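Long-range contact in inactive Zymogen C11 Protease (Parabacteroides distasonis, PDB 6MZO), which is an inactive zymogen form of a clostripain-like clan CD protease, which presumably cleaves peptide bonds once activated: residues A[60-65]-A[78-83]. Sequence-based numbering, arbitrary orientation.
Sequences APQLFQ and LETYAS
The Y81 ring turns an edge to the 60-65 segment: P61 O, the CA of Q62 and the CB of L63 lie near its plane, while CG of E79 covers one face, 3.7 Å above it and offset toward the rim. With its CG anti to the carbonyl carbon (chi1 -67°), the ring runs alongside L63, Y81 CE2 standing 4.0 Å from L63 CB, and the side chain also touches Q95, I96 and K99 of helix 90-103. A tyrosine suits this border because its flat ring offers carbon surface to L63 and to the CG of E79, while Y81 OH ends 3.0 Å from OE1 of E79, which also makes a long, weak ion pair with K99. Shortening Y81 to alanine is likely to open a gap beside L63 and leave the CG of E79 without the ring it lies on. P61 has no N-H to give, yet P61 O accepts a nearly straight bond from Y81 N (2.8 Å). Further along, L63 N donates to E79 O at 2.9 Å, and L63 O takes E79 N together with a weak bond from L78 N. Q62 and T80 point the same way on the face of the sheet opposite L63 and E79, where polar side chains suit partial exposure at Q62 and fuller exposure at T80; T80 CG2 meets CB of A60 at 3.7 Å. L78 and E79 both face L63, a classic beta bulge in the antiparallel hairpin of strands 62-69 and 72-80, whose second strand is outermost at that end of the mixed sheet of this clostripain-family fold.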
ATOM      1  N   ALA A  60       0.011 -25.142   6.184  1.00 51.70           N
ATOM      2  CA  ALA A  60       1.429 -24.797   6.069  1.00 52.42           C
ATOM      3  C   ALA A  60       1.586 -23.638   5.059  1.00 44.65           C
ATOM      4  O   ALA A  60       0.769 -23.532   4.131  1.00 42.23           O
ATOM      5  CB  ALA A  60       2.247 -25.982   5.628  1.00 56.96           C
ATOM      6  N   PRO A  61       2.637 -22.807   5.233  1.00 43.34           N
ATOM      7  CA  PRO A  61       2.949 -21.788   4.210  1.00 41.57           C
ATOM      8  C   PRO A  61       3.358 -22.456   2.906  1.00 43.07           C
ATOM      9  O   PRO A  61       4.088 -23.474   2.919  1.00 40.83           O
ATOM     10  CB  PRO A  61       4.127 -21.020   4.808  1.00 44.00           C
ATOM     11  CG  PRO A  61       4.087 -21.347   6.317  1.00 48.76           C
ATOM     12  CD  PRO A  61       3.592 -22.764   6.367  1.00 46.89           C
ATOM     13  N   GLN A  62       2.935 -21.866   1.800  1.00 39.10           N
ATOM     14  CA  GLN A  62       3.209 -22.503   0.517  1.00 37.96           C
ATOM     15  C   GLN A  62       3.322 -21.477  -0.585  1.00 37.36           C
ATOM     16  O   GLN A  62       2.646 -20.429  -0.532  1.00 34.83           O
ATOM     17  CB  GLN A  62       2.134 -23.507   0.189  1.00 44.57           C
ATOM     18  CG  GLN A  62       0.748 -23.072   0.386  1.00 49.71           C
ATOM     19  CD  GLN A  62      -0.244 -24.138  -0.068  1.00 62.07           C
ATOM     20  OE1 GLN A  62       0.069 -25.325  -0.090  1.00 65.72           O
ATOM     21  NE2 GLN A  62      -1.439 -23.705  -0.466  1.00 66.02           N
ATOM     22  N   LEU A  63       4.193 -21.792  -1.556  1.00 32.37           N
ATOM     23  CA  LEU A  63       4.366 -20.992  -2.765  1.00 31.75           C
ATOM     24  C   LEU A  63       3.803 -21.806  -3.915  1.00 33.43           C
ATOM     25  O   LEU A  63       4.197 -22.979  -4.087  1.00 33.88           O
ATOM     26  CB  LEU A  63       5.862 -20.669  -2.960  1.00 33.03           C
ATOM     27  CG  LEU A  63       6.261 -19.924  -4.221  1.00 32.74           C
ATOM     28  CD1 LEU A  63       5.677 -18.517  -4.180  1.00 29.13           C
ATOM     29  CD2 LEU A  63       7.793 -19.883  -4.291  1.00 36.00           C
ATOM     30  N   PHE A  64       2.873 -21.231  -4.695  1.00 29.96           N
ATOM     31  CA  PHE A  64       2.293 -22.025  -5.788  1.00 29.94           C
ATOM     32  C   PHE A  64       2.056 -21.116  -6.979  1.00 29.05           C
ATOM     33  O   PHE A  64       1.892 -19.916  -6.854  1.00 25.33           O
ATOM     34  CB  PHE A  64       0.983 -22.733  -5.383  1.00 28.36           C
ATOM     35  CG  PHE A  64      -0.092 -21.809  -4.740  1.00 27.50           C
ATOM     36  CD1 PHE A  64      -0.065 -21.578  -3.376  1.00 32.82           C
ATOM     37  CD2 PHE A  64      -1.118 -21.271  -5.526  1.00 27.30           C
ATOM     38  CE1 PHE A  64      -1.062 -20.775  -2.743  1.00 31.66           C
ATOM     39  CE2 PHE A  64      -2.125 -20.466  -4.937  1.00 30.38           C
ATOM     40  CZ  PHE A  64      -2.096 -20.235  -3.539  1.00 26.69           C
ATOM     41  N   GLN A  65       2.040 -21.718  -8.141  1.00 28.45           N
ATOM     42  CA  GLN A  65       1.739 -21.031  -9.386  1.00 24.46           C
ATOM     43  C   GLN A  65       0.267 -21.273  -9.722  1.00 25.27           C
ATOM     44  O   GLN A  65      -0.325 -22.364  -9.453  1.00 25.98           O
ATOM     45  CB  GLN A  65       2.691 -21.572 -10.482  1.00 25.88           C
ATOM     46  CG  GLN A  65       2.323 -20.933 -11.856  1.00 24.80           C
ATOM     47  CD  GLN A  65       3.276 -21.383 -12.977  1.00 25.65           C
ATOM     48  OE1 GLN A  65       3.950 -22.459 -12.897  1.00 30.81           O
ATOM     49  NE2 GLN A  65       3.338 -20.569 -14.031  1.00 29.67           N
ATOM     50  N   LEU A  78       4.241 -25.423  -5.583  1.00 39.54           N
ATOM     51  CA  LEU A  78       5.683 -25.534  -5.746  1.00 42.43           C
ATOM     52  C   LEU A  78       6.451 -25.960  -4.509  1.00 43.62           C
ATOM     53  O   LEU A  78       7.193 -26.961  -4.516  1.00 47.33           O
ATOM     54  CB  LEU A  78       6.268 -24.222  -6.188  1.00 39.38           C
ATOM     55  CG  LEU A  78       5.635 -23.760  -7.500  1.00 43.72           C
ATOM     56  CD1 LEU A  78       6.207 -22.419  -7.892  1.00 41.81           C
ATOM     57  CD2 LEU A  78       5.942 -24.775  -8.610  1.00 46.58           C
ATOM     58  N   GLU A  79       6.341 -25.154  -3.466  1.00 41.39           N
ATOM     59  CA  GLU A  79       7.046 -25.518  -2.256  1.00 45.17           C
ATOM     60  C   GLU A  79       6.132 -25.380  -1.073  1.00 43.97           C
ATOM     61  O   GLU A  79       5.332 -24.433  -0.998  1.00 44.80           O
ATOM     62  CB  GLU A  79       8.300 -24.682  -2.087  1.00 47.11           C
ATOM     63  CG  GLU A  79       9.114 -25.120  -0.874  1.00 59.23           C
ATOM     64  CD  GLU A  79      10.551 -24.683  -0.958  1.00 69.23           C
ATOM     65  OE1 GLU A  79      10.832 -23.712  -1.696  1.00 71.18           O
ATOM     66  OE2 GLU A  79      11.399 -25.325  -0.298  1.00 75.33           O
ATOM     67  N   THR A  80       6.251 -26.306  -0.135  1.00 41.97           N
ATOM     68  CA  THR A  80       5.473 -26.212   1.086  1.00 50.10           C
ATOM     69  C   THR A  80       6.508 -26.065   2.197  1.00 57.95           C
ATOM     70  O   THR A  80       7.381 -26.911   2.334  1.00 65.05           O
ATOM     71  CB  THR A  80       4.594 -27.442   1.284  1.00 52.44           C
ATOM     72  OG1 THR A  80       3.597 -27.493   0.274  1.00 49.81           O
ATOM     73  CG2 THR A  80       3.907 -27.442   2.647  1.00 57.15           C
ATOM     74  N   TYR A  81       6.439 -24.974   2.958  1.00 52.79           N
ATOM     75  CA  TYR A  81       7.520 -24.621   3.877  1.00 49.37           C
ATOM     76  C   TYR A  81       7.262 -25.188   5.267  1.00 51.14           C
ATOM     77  O   TYR A  81       6.151 -25.634   5.535  1.00 50.52           O
ATOM     78  CB  TYR A  81       7.676 -23.105   3.916  1.00 44.71           C
ATOM     79  CG  TYR A  81       8.169 -22.569   2.598  1.00 42.23           C
ATOM     80  CD1 TYR A  81       9.530 -22.544   2.316  1.00 47.65           C
ATOM     81  CD2 TYR A  81       7.277 -22.065   1.654  1.00 39.27           C
ATOM     82  CE1 TYR A  81       9.995 -22.060   1.114  1.00 48.01           C
ATOM     83  CE2 TYR A  81       7.717 -21.566   0.485  1.00 40.77           C
ATOM     84  CZ  TYR A  81       9.096 -21.586   0.204  1.00 46.52           C
ATOM     85  OH  TYR A  81       9.602 -21.085  -0.994  1.00 49.29           O
ATOM     86  N   ALA A  82       8.286 -25.228   6.128  1.00 58.14           N
ATOM     87  CA  ALA A  82       8.079 -25.697   7.496  1.00 63.13           C
ATOM     88  C   ALA A  82       7.196 -24.679   8.216  1.00 66.04           C
ATOM     89  O   ALA A  82       7.132 -23.509   7.814  1.00 56.73           O
ATOM     90  CB  ALA A  82       9.399 -25.891   8.224  1.00 68.92           C
ATOM     91  N   SER A  83       6.493 -25.094   9.268  1.00 75.34           N
ATOM     92  CA  SER A  83       5.514 -24.168   9.835  1.00 80.58           C
ATOM     93  C   SER A  83       6.191 -23.137  10.747  1.00 77.25           C
ATOM     94  O   SER A  83       5.553 -22.164  11.163  1.00 81.14           O
ATOM     95  CB  SER A  83       4.405 -24.902  10.592  1.00 88.78           C
ATOM     96  OG  SER A  83       3.533 -23.957  11.194  1.00 91.24           O
TER